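Local coordinates for putative capsid protein of prophage (Escherichia coli CFT073, PDB 3BQW) that is of unknown function but probably serves as a major capsid protein, assembling into the shell of a phage head, at residues Ser249-Leu254 and Leu259-Gly264; Arg119-Asn124 and Ala325-Gln330; Val71-Gly76 and Asp162-Glu167. One frame throughout, in Å; residues are numbered along the deposited sequence.

Interaction 1: residues Ser249-Leu254 and Leu259-Gly264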
ATOM      1  N   SER A 249     -14.122  -2.228  -5.849  1.00 27.77           N
ATOM      2  CA  SER A 249     -15.544  -2.255  -5.922  1.00 27.78           C
ATOM      3  C   SER A 249     -16.092  -3.062  -4.760  1.00 27.78           C
ATOM      4  O   SER A 249     -15.735  -4.232  -4.567  1.00 27.61           O
ATOM      5  CB  SER A 249     -15.995  -2.883  -7.234  1.00 28.13           C
ATOM      6  OG  SER A 249     -17.407  -3.008  -7.226  1.00 29.30           O
ATOM      7  N   PHE A 250     -16.958  -2.425  -3.990  1.00 27.60           N
ATOM      8  CA  PHE A 250     -17.651  -3.058  -2.913  1.00 27.81           C
ATOM      9  C   PHE A 250     -18.884  -3.733  -3.480  1.00 28.14           C
ATOM     10  O   PHE A 250     -19.698  -3.093  -4.124  1.00 27.66           O
ATOM     11  CB  PHE A 250     -18.049  -2.067  -1.816  1.00 28.33           C
ATOM     12  CG  PHE A 250     -18.518  -2.746  -0.562  1.00 28.30           C
ATOM     13  CD1 PHE A 250     -17.620  -3.107   0.415  1.00 29.22           C
ATOM     14  CD2 PHE A 250     -19.841  -3.069  -0.395  1.00 28.56           C
ATOM     15  CE1 PHE A 250     -18.037  -3.778   1.547  1.00 29.48           C
ATOM     16  CE2 PHE A 250     -20.273  -3.724   0.740  1.00 29.53           C
ATOM     17  CZ  PHE A 250     -19.368  -4.091   1.706  1.00 29.08           C
ATOM     18  N   LYS A 251     -19.003  -5.033  -3.225  1.00 28.81           N
ATOM     19  CA  LYS A 251     -20.021  -5.862  -3.853  1.00 29.59           C
ATOM     20  C   LYS A 251     -21.215  -6.164  -2.964  1.00 30.43           C
ATOM     21  O   LYS A 251     -22.288  -6.475  -3.478  1.00 31.90           O
ATOM     22  CB  LYS A 251     -19.393  -7.191  -4.310  1.00 29.47           C
ATOM     23  CG  LYS A 251     -18.389  -7.036  -5.431  1.00 28.98           C
ATOM     24  CD  LYS A 251     -19.018  -6.353  -6.639  1.00 28.31           C
ATOM     25  CE  LYS A 251     -18.046  -6.270  -7.754  1.00 29.31           C
ATOM     26  NZ  LYS A 251     -18.554  -5.510  -8.896  1.00 31.28           N
ATOM     27  N   GLY A 252     -21.040  -6.110  -1.649  1.00 30.88           N
ATOM     28  CA  GLY A 252     -22.084  -6.520  -0.734  1.00 31.11           C
ATOM     29  C   GLY A 252     -21.545  -7.427   0.343  1.00 31.69           C
ATOM     30  O   GLY A 252     -20.371  -7.373   0.668  1.00 31.36           O
ATOM     31  N   TYR A 253     -22.419  -8.271   0.877  1.00 32.97           N
ATOM     32  CA  TYR A 253     -22.109  -9.135   2.004  1.00 33.75           C
ATOM     33  C   TYR A 253     -22.544 -10.567   1.739  1.00 34.30           C
ATOM     34  O   TYR A 253     -23.481 -10.819   0.970  1.00 34.99           O
ATOM     35  CB  TYR A 253     -22.782  -8.625   3.285  1.00 33.90           C
ATOM     36  CG  TYR A 253     -22.276  -7.278   3.754  1.00 33.95           C
ATOM     37  CD1 TYR A 253     -21.288  -7.177   4.739  1.00 34.66           C
ATOM     38  CD2 TYR A 253     -22.765  -6.105   3.196  1.00 35.14           C
ATOM     39  CE1 TYR A 253     -20.818  -5.931   5.169  1.00 33.97           C
ATOM     40  CE2 TYR A 253     -22.302  -4.855   3.610  1.00 34.32           C
ATOM     41  CZ  TYR A 253     -21.339  -4.775   4.597  1.00 34.79           C
ATOM     42  OH  TYR A 253     -20.913  -3.524   4.991  1.00 35.11           O
ATOM     43  N   LEU A 254     -21.827 -11.494   2.372  1.00 34.39           N
ATOM     44  CA  LEU A 254     -22.175 -12.908   2.407  1.00 34.81           C
ATOM     45  C   LEU A 254     -22.256 -13.259   3.885  1.00 34.69           C
ATOM     46  O   LEU A 254     -21.283 -13.673   4.488  1.00 35.49           O
ATOM     47  CB  LEU A 254     -21.090 -13.702   1.675  1.00 35.01           C
ATOM     48  CG  LEU A 254     -21.233 -15.176   1.325  1.00 36.13           C
ATOM     49  CD1 LEU A 254     -22.586 -15.475   0.628  1.00 37.68           C
ATOM     50  CD2 LEU A 254     -20.032 -15.592   0.427  1.00 34.83           C
ATOM     51  N   LEU A 259     -17.604  -8.097   0.887  1.00 24.45           N
ATOM     52  CA  LEU A 259     -17.103  -8.566  -0.395  1.00 23.92           C
ATOM     53  C   LEU A 259     -16.565  -7.402  -1.204  1.00 23.09           C
ATOM     54  O   LEU A 259     -17.293  -6.477  -1.550  1.00 24.35           O
ATOM     55  CB  LEU A 259     -18.211  -9.275  -1.183  1.00 24.01           C
ATOM     56  CG  LEU A 259     -18.973 -10.437  -0.545  1.00 24.28           C
ATOM     57  CD1 LEU A 259     -20.204 -10.739  -1.417  1.00 23.75           C
ATOM     58  CD2 LEU A 259     -18.099 -11.713  -0.338  1.00 23.28           C
ATOM     59  N   ILE A 260     -15.274  -7.469  -1.492  1.00 22.97           N
ATOM     60  CA  ILE A 260     -14.527  -6.421  -2.167  1.00 22.22           C
ATOM     61  C   ILE A 260     -13.754  -7.065  -3.325  1.00 22.44           C
ATOM     62  O   ILE A 260     -13.020  -8.047  -3.128  1.00 21.86           O
ATOM     63  CB  ILE A 260     -13.522  -5.713  -1.192  1.00 22.48           C
ATOM     64  CG1 ILE A 260     -14.246  -5.133   0.043  1.00 22.79           C
ATOM     65  CG2 ILE A 260     -12.745  -4.596  -1.919  1.00 21.95           C
ATOM     66  CD1 ILE A 260     -13.308  -4.338   1.032  1.00 21.25           C
ATOM     67  N   VAL A 261     -13.952  -6.529  -4.520  1.00 22.32           N
ATOM     68  CA  VAL A 261     -13.130  -6.849  -5.662  1.00 23.38           C
ATOM     69  C   VAL A 261     -12.085  -5.761  -5.824  1.00 24.50           C
ATOM     70  O   VAL A 261     -12.410  -4.583  -5.875  1.00 24.44           O
ATOM     71  CB  VAL A 261     -13.946  -6.984  -6.961  1.00 23.42           C
ATOM     72  CG1 VAL A 261     -13.033  -7.354  -8.138  1.00 21.56           C
ATOM     73  CG2 VAL A 261     -15.078  -8.017  -6.758  1.00 21.99           C
ATOM     74  N   TYR A 262     -10.830  -6.180  -5.916  1.00 26.12           N
ATOM     75  CA  TYR A 262      -9.699  -5.275  -5.881  1.00 27.79           C
ATOM     76  C   TYR A 262      -8.886  -5.448  -7.148  1.00 28.32           C
ATOM     77  O   TYR A 262      -8.400  -6.518  -7.423  1.00 28.72           O
ATOM     78  CB  TYR A 262      -8.857  -5.594  -4.660  1.00 28.62           C
ATOM     79  CG  TYR A 262      -7.597  -4.776  -4.446  1.00 30.09           C
ATOM     80  CD1 TYR A 262      -7.656  -3.469  -3.989  1.00 34.72           C
ATOM     81  CD2 TYR A 262      -6.357  -5.327  -4.613  1.00 32.63           C
ATOM     82  CE1 TYR A 262      -6.487  -2.730  -3.735  1.00 35.07           C
ATOM     83  CE2 TYR A 262      -5.186  -4.595  -4.354  1.00 32.96           C
ATOM     84  CZ  TYR A 262      -5.265  -3.311  -3.914  1.00 31.81           C
ATOM     85  OH  TYR A 262      -4.116  -2.585  -3.675  1.00 32.83           O
ATOM     86  N   SER A 263      -8.739  -4.364  -7.896  1.00 29.98           N
ATOM     87  CA  SER A 263      -8.113  -4.375  -9.217  1.00 31.37           C
ATOM     88  C   SER A 263      -6.980  -3.365  -9.342  1.00 31.27           C
ATOM     89  O   SER A 263      -6.568  -3.060 -10.444  1.00 31.02           O
ATOM     90  CB  SER A 263      -9.165  -4.067 -10.291  1.00 31.64           C
ATOM     91  OG  SER A 263     -10.286  -4.927 -10.153  1.00 36.27           O
ATOM     92  N   GLY A 264      -6.458  -2.874  -8.217  1.00 31.88           N
ATOM     93  CA  GLY A 264      -5.333  -1.949  -8.240  1.00 32.80           C
ATOM     94  C   GLY A 264      -4.066  -2.430  -8.949  1.00 33.50           C
ATOM     95  O   GLY A 264      -3.640  -3.576  -8.802  1.00 32.33           O
TER

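Interaction 2: residues Arg119-Asn124 and Ala325-Gln330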
ATOM      1  N   ARG A 119       2.105  24.941 -10.186  1.00 27.67           N
ATOM      2  CA  ARG A 119       1.317  23.835 -10.733  1.00 27.56           C
ATOM      3  C   ARG A 119       2.161  22.603 -11.009  1.00 26.24           C
ATOM      4  O   ARG A 119       1.731  21.483 -10.735  1.00 26.88           O
ATOM      5  CB  ARG A 119       0.629  24.230 -12.037  1.00 28.25           C
ATOM      6  CG  ARG A 119      -0.425  25.297 -11.885  1.00 31.17           C
ATOM      7  CD  ARG A 119      -1.637  24.817 -11.089  1.00 36.26           C
ATOM      8  NE  ARG A 119      -2.241  23.586 -11.617  1.00 38.10           N
ATOM      9  CZ  ARG A 119      -3.073  23.524 -12.656  1.00 39.65           C
ATOM     10  NH1 ARG A 119      -3.387  24.606 -13.350  1.00 42.81           N
ATOM     11  NH2 ARG A 119      -3.577  22.361 -13.020  1.00 40.84           N
ATOM     12  N   LEU A 120       3.340  22.797 -11.586  1.00 25.04           N
ATOM     13  CA  LEU A 120       4.234  21.668 -11.886  1.00 24.22           C
ATOM     14  C   LEU A 120       4.811  21.045 -10.630  1.00 23.11           C
ATOM     15  O   LEU A 120       4.929  19.821 -10.551  1.00 22.24           O
ATOM     16  CB  LEU A 120       5.355  22.099 -12.822  1.00 24.27           C
ATOM     17  CG  LEU A 120       4.883  22.542 -14.214  1.00 25.90           C
ATOM     18  CD1 LEU A 120       6.042  23.074 -15.014  1.00 27.43           C
ATOM     19  CD2 LEU A 120       4.201  21.428 -14.932  1.00 25.29           C
ATOM     20  N   ILE A 121       5.154  21.893  -9.650  1.00 22.41           N
ATOM     21  CA  ILE A 121       5.735  21.449  -8.398  1.00 22.62           C
ATOM     22  C   ILE A 121       4.728  20.601  -7.632  1.00 23.12           C
ATOM     23  O   ILE A 121       5.043  19.473  -7.232  1.00 23.31           O
ATOM     24  CB  ILE A 121       6.232  22.626  -7.528  1.00 23.32           C
ATOM     25  CG1 ILE A 121       7.522  23.217  -8.125  1.00 22.44           C
ATOM     26  CG2 ILE A 121       6.471  22.176  -6.083  1.00 23.13           C
ATOM     27  CD1 ILE A 121       7.827  24.614  -7.666  1.00 22.92           C
ATOM     28  N   THR A 122       3.514  21.121  -7.481  1.00 22.94           N
ATOM     29  CA  THR A 122       2.464  20.450  -6.737  1.00 23.17           C
ATOM     30  C   THR A 122       2.006  19.193  -7.471  1.00 24.00           C
ATOM     31  O   THR A 122       1.701  18.157  -6.841  1.00 23.51           O
ATOM     32  CB  THR A 122       1.261  21.383  -6.488  1.00 23.88           C
ATOM     33  OG1 THR A 122       0.827  21.988  -7.713  1.00 23.30           O
ATOM     34  CG2 THR A 122       1.610  22.506  -5.461  1.00 21.68           C
ATOM     35  N   GLY A 123       1.967  19.269  -8.804  1.00 23.89           N
ATOM     36  CA  GLY A 123       1.633  18.096  -9.616  1.00 23.19           C
ATOM     37  C   GLY A 123       2.617  16.958  -9.420  1.00 23.07           C
ATOM     38  O   GLY A 123       2.222  15.799  -9.298  1.00 24.11           O
ATOM     39  N   ASN A 124       3.902  17.283  -9.402  1.00 23.22           N
ATOM     40  CA  ASN A 124       4.958  16.298  -9.190  1.00 23.01           C
ATOM     41  C   ASN A 124       5.022  15.823  -7.749  1.00 22.68           C
ATOM     42  O   ASN A 124       5.314  14.650  -7.495  1.00 23.05           O
ATOM     43  CB  ASN A 124       6.302  16.825  -9.667  1.00 23.67           C
ATOM     44  CG  ASN A 124       6.421  16.805 -11.189  1.00 25.59           C
ATOM     45  OD1 ASN A 124       6.405  15.753 -11.790  1.00 26.44           O
ATOM     46  ND2 ASN A 124       6.515  17.979 -11.808  1.00 28.84           N
ATOM     47  N   ALA A 325      19.782  25.818 -16.288  1.00 42.05           N
ATOM     48  CA  ALA A 325      19.565  25.565 -14.875  1.00 40.26           C
ATOM     49  C   ALA A 325      18.353  24.626 -14.781  1.00 38.68           C
ATOM     50  O   ALA A 325      17.286  24.942 -15.294  1.00 39.18           O
ATOM     51  CB  ALA A 325      19.322  26.857 -14.128  1.00 40.22           C
ATOM     52  N   ILE A 326      18.524  23.461 -14.162  1.00 36.32           N
ATOM     53  CA  ILE A 326      17.425  22.509 -14.008  1.00 34.23           C
ATOM     54  C   ILE A 326      16.845  22.563 -12.595  1.00 32.02           C
ATOM     55  O   ILE A 326      17.574  22.550 -11.612  1.00 31.72           O
ATOM     56  CB  ILE A 326      17.847  21.069 -14.366  1.00 34.16           C
ATOM     57  CG1 ILE A 326      18.494  21.024 -15.756  1.00 35.20           C
ATOM     58  CG2 ILE A 326      16.642  20.136 -14.326  1.00 34.18           C
ATOM     59  CD1 ILE A 326      17.732  21.832 -16.847  1.00 36.46           C
ATOM     60  N   GLU A 327      15.522  22.651 -12.522  1.00 29.70           N
ATOM     61  CA  GLU A 327      14.803  22.680 -11.267  1.00 28.35           C
ATOM     62  C   GLU A 327      14.202  21.294 -10.987  1.00 27.07           C
ATOM     63  O   GLU A 327      13.733  20.632 -11.896  1.00 25.00           O
ATOM     64  CB  GLU A 327      13.711  23.747 -11.321  1.00 27.98           C
ATOM     65  CG  GLU A 327      12.972  23.887 -10.003  1.00 28.61           C
ATOM     66  CD  GLU A 327      11.864  24.905 -10.041  1.00 27.91           C
ATOM     67  OE1 GLU A 327      11.750  25.642 -11.032  1.00 26.96           O
ATOM     68  OE2 GLU A 327      11.105  24.965  -9.067  1.00 28.27           O
ATOM     69  N   TYR A 328      14.255  20.873  -9.720  1.00 26.58           N
ATOM     70  CA  TYR A 328      13.742  19.571  -9.272  1.00 26.57           C
ATOM     71  C   TYR A 328      12.825  19.757  -8.081  1.00 25.51           C
ATOM     72  O   TYR A 328      12.959  20.724  -7.335  1.00 23.77           O
ATOM     73  CB  TYR A 328      14.867  18.645  -8.818  1.00 27.75           C
ATOM     74  CG  TYR A 328      15.829  18.281  -9.896  1.00 28.93           C
ATOM     75  CD1 TYR A 328      15.559  17.220 -10.747  1.00 31.61           C
ATOM     76  CD2 TYR A 328      17.004  19.006 -10.088  1.00 30.99           C
ATOM     77  CE1 TYR A 328      16.427  16.870 -11.758  1.00 31.47           C
ATOM     78  CE2 TYR A 328      17.878  18.672 -11.099  1.00 32.54           C
ATOM     79  CZ  TYR A 328      17.575  17.589 -11.928  1.00 32.66           C
ATOM     80  OH  TYR A 328      18.425  17.225 -12.944  1.00 34.33           O
ATOM     81  N   VAL A 329      11.887  18.824  -7.944  1.00 24.51           N
ATOM     82  CA  VAL A 329      11.169  18.592  -6.697  1.00 24.55           C
ATOM     83  C   VAL A 329      11.403  17.116  -6.352  1.00 24.21           C
ATOM     84  O   VAL A 329      11.521  16.250  -7.230  1.00 23.66           O
ATOM     85  CB  VAL A 329       9.644  18.973  -6.756  1.00 24.64           C
ATOM     86  CG1 VAL A 329       8.852  18.042  -7.636  1.00 25.61           C
ATOM     87  CG2 VAL A 329       9.043  18.959  -5.378  1.00 26.01           C
ATOM     88  N   GLN A 330      11.519  16.846  -5.065  1.00 24.03           N
ATOM     89  CA  GLN A 330      11.821  15.512  -4.580  1.00 23.82           C
ATOM     90  C   GLN A 330      11.191  15.313  -3.214  1.00 23.39           C
ATOM     91  O   GLN A 330      11.169  16.232  -2.390  1.00 24.66           O
ATOM     92  CB  GLN A 330      13.334  15.368  -4.478  1.00 23.79           C
ATOM     93  CG  GLN A 330      13.825  14.060  -3.955  1.00 24.14           C
ATOM     94  CD  GLN A 330      15.314  14.048  -3.831  1.00 26.17           C
ATOM     95  OE1 GLN A 330      15.872  14.852  -3.097  1.00 28.60           O
ATOM     96  NE2 GLN A 330      15.980  13.157  -4.569  1.00 24.67           N
TER

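Interaction 3: residues Val71-Gly76 and Asp162-Glu167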
ATOM      1  N   VAL A  71      17.582 -15.815  -0.823  1.00 30.93           N
ATOM      2  CA  VAL A  71      17.515 -15.459   0.591  1.00 30.22           C
ATOM      3  C   VAL A  71      18.437 -16.385   1.392  1.00 29.59           C
ATOM      4  O   VAL A  71      18.332 -17.590   1.281  1.00 29.78           O
ATOM      5  CB  VAL A  71      16.066 -15.501   1.125  1.00 29.94           C
ATOM      6  CG1 VAL A  71      16.031 -15.137   2.606  1.00 28.77           C
ATOM      7  CG2 VAL A  71      15.197 -14.559   0.294  1.00 29.30           C
ATOM      8  N   GLN A  72      19.343 -15.806   2.176  1.00 29.41           N
ATOM      9  CA  GLN A  72      20.258 -16.563   3.052  1.00 29.22           C
ATOM     10  C   GLN A  72      19.620 -16.732   4.428  1.00 28.49           C
ATOM     11  O   GLN A  72      19.994 -16.044   5.383  1.00 27.18           O
ATOM     12  CB  GLN A  72      21.613 -15.840   3.238  1.00 29.64           C
ATOM     13  CG  GLN A  72      22.269 -15.298   1.982  1.00 31.85           C
ATOM     14  CD  GLN A  72      22.658 -16.388   1.028  1.00 34.65           C
ATOM     15  OE1 GLN A  72      23.703 -17.023   1.189  1.00 38.83           O
ATOM     16  NE2 GLN A  72      21.823 -16.622   0.025  1.00 36.49           N
ATOM     17  N   ARG A  73      18.683 -17.670   4.533  1.00 28.46           N
ATOM     18  CA  ARG A  73      17.891 -17.838   5.752  1.00 29.01           C
ATOM     19  C   ARG A  73      18.714 -18.325   6.948  1.00 27.16           C
ATOM     20  O   ARG A  73      18.324 -18.121   8.092  1.00 26.36           O
ATOM     21  CB  ARG A  73      16.706 -18.781   5.508  1.00 29.26           C
ATOM     22  CG  ARG A  73      15.620 -18.255   4.548  1.00 32.01           C
ATOM     23  CD  ARG A  73      14.264 -18.973   4.802  1.00 34.17           C
ATOM     24  NE  ARG A  73      13.640 -18.448   6.019  1.00 40.04           N
ATOM     25  CZ  ARG A  73      12.835 -17.377   6.064  1.00 41.55           C
ATOM     26  NH1 ARG A  73      12.501 -16.704   4.960  1.00 42.58           N
ATOM     27  NH2 ARG A  73      12.347 -16.982   7.234  1.00 42.67           N
ATOM     28  N   ASP A  74      19.852 -18.966   6.688  1.00 26.37           N
ATOM     29  CA  ASP A  74      20.732 -19.393   7.783  1.00 25.96           C
ATOM     30  C   ASP A  74      21.412 -18.199   8.421  1.00 25.12           C
ATOM     31  O   ASP A  74      21.853 -18.288   9.553  1.00 25.49           O
ATOM     32  CB  ASP A  74      21.767 -20.435   7.314  1.00 25.82           C
ATOM     33  CG  ASP A  74      21.127 -21.765   6.940  1.00 25.73           C
ATOM     34  OD1 ASP A  74      19.929 -21.969   7.270  1.00 26.47           O
ATOM     35  OD2 ASP A  74      21.803 -22.603   6.304  1.00 23.83           O
ATOM     36  N   LYS A  75      21.490 -17.093   7.686  1.00 24.57           N
ATOM     37  CA  LYS A  75      22.000 -15.826   8.213  1.00 24.80           C
ATOM     38  C   LYS A  75      20.913 -14.859   8.693  1.00 24.80           C
ATOM     39  O   LYS A  75      21.208 -13.724   8.992  1.00 24.84           O
ATOM     40  CB  LYS A  75      22.900 -15.135   7.182  1.00 24.73           C
ATOM     41  CG  LYS A  75      24.189 -15.916   6.887  1.00 24.56           C
ATOM     42  CD  LYS A  75      25.065 -15.195   5.878  1.00 24.31           C
ATOM     43  CE  LYS A  75      26.170 -16.114   5.370  1.00 25.07           C
ATOM     44  NZ  LYS A  75      26.944 -15.452   4.267  1.00 24.74           N
ATOM     45  N   GLY A  76      19.673 -15.323   8.794  1.00 25.93           N
ATOM     46  CA  GLY A  76      18.585 -14.505   9.303  1.00 27.13           C
ATOM     47  C   GLY A  76      18.419 -14.652  10.795  1.00 28.03           C
ATOM     48  O   GLY A  76      18.856 -15.634  11.382  1.00 28.81           O
ATOM     49  N   ASP A 162      10.562 -11.371   7.048  1.00 24.77           N
ATOM     50  CA  ASP A 162       9.613 -12.460   7.112  1.00 25.14           C
ATOM     51  C   ASP A 162       8.837 -12.379   8.430  1.00 25.11           C
ATOM     52  O   ASP A 162       9.404 -12.521   9.518  1.00 25.42           O
ATOM     53  CB  ASP A 162      10.346 -13.791   6.982  1.00 24.62           C
ATOM     54  CG  ASP A 162       9.419 -14.974   6.886  1.00 25.60           C
ATOM     55  OD1 ASP A 162       8.180 -14.789   6.798  1.00 26.70           O
ATOM     56  OD2 ASP A 162       9.940 -16.118   6.888  1.00 26.22           O
ATOM     57  N   TRP A 163       7.545 -12.116   8.301  1.00 25.65           N
ATOM     58  CA  TRP A 163       6.616 -12.052   9.440  1.00 26.21           C
ATOM     59  C   TRP A 163       6.150 -13.446   9.873  1.00 26.75           C
ATOM     60  O   TRP A 163       5.435 -13.571  10.857  1.00 27.09           O
ATOM     61  CB  TRP A 163       5.413 -11.207   9.079  1.00 26.17           C
ATOM     62  CG  TRP A 163       5.780  -9.786   8.639  1.00 25.92           C
ATOM     63  CD1 TRP A 163       5.709  -9.271   7.368  1.00 25.74           C
ATOM     64  CD2 TRP A 163       6.308  -8.741   9.472  1.00 25.17           C
ATOM     65  NE1 TRP A 163       6.142  -7.958   7.372  1.00 25.76           N
ATOM     66  CE2 TRP A 163       6.505  -7.604   8.643  1.00 25.62           C
ATOM     67  CE3 TRP A 163       6.630  -8.652  10.837  1.00 23.96           C
ATOM     68  CZ2 TRP A 163       6.999  -6.398   9.131  1.00 24.71           C
ATOM     69  CZ3 TRP A 163       7.122  -7.450  11.325  1.00 25.03           C
ATOM     70  CH2 TRP A 163       7.305  -6.333  10.470  1.00 25.49           C
ATOM     71  N   LYS A 164       6.573 -14.469   9.123  1.00 27.40           N
ATOM     72  CA  LYS A 164       6.365 -15.889   9.433  1.00 28.26           C
ATOM     73  C   LYS A 164       4.872 -16.195   9.498  1.00 27.50           C
ATOM     74  O   LYS A 164       4.352 -16.592  10.540  1.00 27.86           O
ATOM     75  CB  LYS A 164       7.075 -16.323  10.741  1.00 28.83           C
ATOM     76  CG  LYS A 164       8.618 -16.139  10.795  1.00 31.44           C
ATOM     77  CD  LYS A 164       9.441 -17.395  10.504  1.00 33.51           C
ATOM     78  CE  LYS A 164      10.844 -17.367  11.176  1.00 34.69           C
ATOM     79  NZ  LYS A 164      11.876 -18.224  10.469  1.00 36.25           N
ATOM     80  N   ILE A 165       4.175 -16.002   8.387  1.00 26.84           N
ATOM     81  CA  ILE A 165       2.767 -16.371   8.353  1.00 26.40           C
ATOM     82  C   ILE A 165       2.711 -17.920   8.363  1.00 25.70           C
ATOM     83  O   ILE A 165       3.525 -18.572   7.709  1.00 26.25           O
ATOM     84  CB  ILE A 165       2.025 -15.712   7.151  1.00 26.73           C
ATOM     85  CG1 ILE A 165       0.515 -15.659   7.442  1.00 26.86           C
ATOM     86  CG2 ILE A 165       2.337 -16.417   5.828  1.00 25.25           C
ATOM     87  CD1 ILE A 165      -0.330 -15.077   6.314  1.00 26.20           C
ATOM     88  N   PRO A 166       1.819 -18.519   9.155  1.00 25.11           N
ATOM     89  CA  PRO A 166       1.735 -19.980   9.070  1.00 25.86           C
ATOM     90  C   PRO A 166       1.459 -20.466   7.641  1.00 25.93           C
ATOM     91  O   PRO A 166       0.726 -19.821   6.906  1.00 24.36           O
ATOM     92  CB  PRO A 166       0.581 -20.325  10.030  1.00 25.43           C
ATOM     93  CG  PRO A 166       0.572 -19.186  10.993  1.00 24.97           C
ATOM     94  CD  PRO A 166       0.871 -17.986  10.146  1.00 25.60           C
ATOM     95  N   GLU A 167       2.087 -21.574   7.265  1.00 26.92           N
ATOM     96  CA  GLU A 167       1.928 -22.181   5.948  1.00 28.97           C
ATOM     97  C   GLU A 167       0.499 -22.567   5.604  1.00 27.68           C
ATOM     98  O   GLU A 167       0.080 -22.433   4.462  1.00 27.60           O
ATOM     99  CB  GLU A 167       2.824 -23.427   5.819  1.00 28.93           C
ATOM    100  CG  GLU A 167       4.306 -23.106   5.764  1.00 32.75           C
ATOM    101  CD  GLU A 167       5.186 -24.304   5.344  1.00 34.90           C
ATOM    102  OE1 GLU A 167       4.809 -25.486   5.581  1.00 38.83           O
ATOM    103  OE2 GLU A 167       6.271 -24.027   4.762  1.00 44.23           O
TER

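Interaction 1: residues Ser249-Leu254 and Leu259-Gly264
The aliphatic chain of K251 lies across V261, crossing it at a slant: CE is 3.6 Å from V261 CG2, and CG meets the same methyl. A turn about CB–CG (chi2 -57°) carries the chain over V261 and back along its own strand, where NZ makes a weak hydrogen bond to S249 OG. K251 CB also meets L259 CB at 3.9 Å. L259 packs on the backbone of the partner strand, CB 3.4 Å from G252 O and CD1 against the carbonyl carbon of Y253, while its CD2 meets L254 CB. The other face carries F250 and I260, with CD1 of the ring 4.0 Å from I260 CG1. L259 O stands 3.9 Å above the F250 ring plane, toward the rim, and C241 of helix 236-241 touches both F250 and I260. Paired amides join the backbones: S249 N to V261 O and V261 N to S249 O are both 2.9 Å, while K251 N gives a nearly straight bond (170°) to L259 O. The N-to-C directions of the short segments differ by 156°, as in an antiparallel beta hairpin, whose strand 257-267 continues the mixed sheet by pairing in parallel with strand 206-209.

Interaction 2: residues Arg119-Asn124 and Ala325-Gln330
The carboxylate of E327 meets the helix through one oxygen, OE2, which lies 3.6 Å from I121 CD1 and also approaches I121 CG1. OE1 is taken up by R117, one turn earlier on the same helix, in a salt bridge through NE, and N317 of strand 314-319 adds a weak hydrogen bond to OE2. The acid is therefore buried but well supplied with partners, and the cation beside it would be expected to stabilise its charged form. The second flat group, the carboxamide of N124, turns away from the strand: OD1 accepts from R127 NH1, ND2 makes a weak bond of 2.7 Å back to L120 O, and the strand is met by CB instead. E327 reaches the helix because its chain is fully extended (chi1 -177°), crossing I121 at about a right angle.

This is a helix laid on a sheet. Helix 113-146 rests on strand 327-338, whose other neighbours include strands 90-92 and 314-319, in a manner consistent with the long spine helix and accompanying sheet of HK97-type capsid proteins. The short axes pass 8.7 Å apart at an angle of 32°, with I121 opposite V329.

V329 supplies the apolar half of the contact with both of its methyls. Its chi1 of 69° sets CG1 between the backbone N and the carbonyl carbon, from where it presses on N124 CB at 3.5 Å and comes within 4.1 Å of I121 O. CG2 meets I121 CG2 obliquely at 4.2 Å. I121 also touches L13 of helix 10-17; farther along the helix, Q128 reaches across through NE2 to the carbonyl oxygen of V329.

Interaction 3: residues Val71-Gly76 and Asp162-Glu167
R73 and D162 meet as a salt bridge with their side chains at about a right angle, the guanidinium and carboxylate planes turned 87° apart. The bridge crosses one strand of an antiparallel four-stranded sheet: R73 sits in the short 3-10 turn that interrupts strand 70-79, D162 ends strand 159-162, and strand 61-67 runs between them, so the arginine passes F62 on its way. A bend at chi3 turns the guanidinium toward the acid. With the planes nearly perpendicular, the two groups cannot pair side by side. A single short but bent bond forms instead, NH2 to OD2 at 2.6 Å with an angle of 127° at the hydrogen, and it is weak in geometry. NH1 lies 3.3 Å from the same OD2 and has a salt bridge of its own with E160, two residues before D162 on the same strand.

K164 comes from the direction opposite to R73 and brings NZ to the edge of the guanidinium, 3.5 Å from NH2. Two donors face each other there without a bond. The nearby carboxylates of D162 and E160 probably offset the positive charge, and the lysine has a cation-pi contact with F62. D162 also forms an Asx turn at the start of the loop: its OD1 accepts K164 N at 2.8 Å, with the donor 59° out of the carboxylate plane.

Overall arrangement
The three contacts occupy separate regions of one chain, and none touches another. Interactions 1 and 3 are nearest, about 16 Å apart between closest atoms and 31 Å between centres, whereas 2 and 3 lie 41 Å apart by centres. The hairpin of interaction 1 is nested in sequence within the long loop closed by interaction 2, which brings the helix at 119-124 to the strand at 325-330 across 200 residues. Interactions 2 and 3 interleave along the chain, with 119-124 falling between 71-76 and 162-167. Three different sheets are involved, consistent with a capsid subunit built from several sheets together with the long helix 113-146.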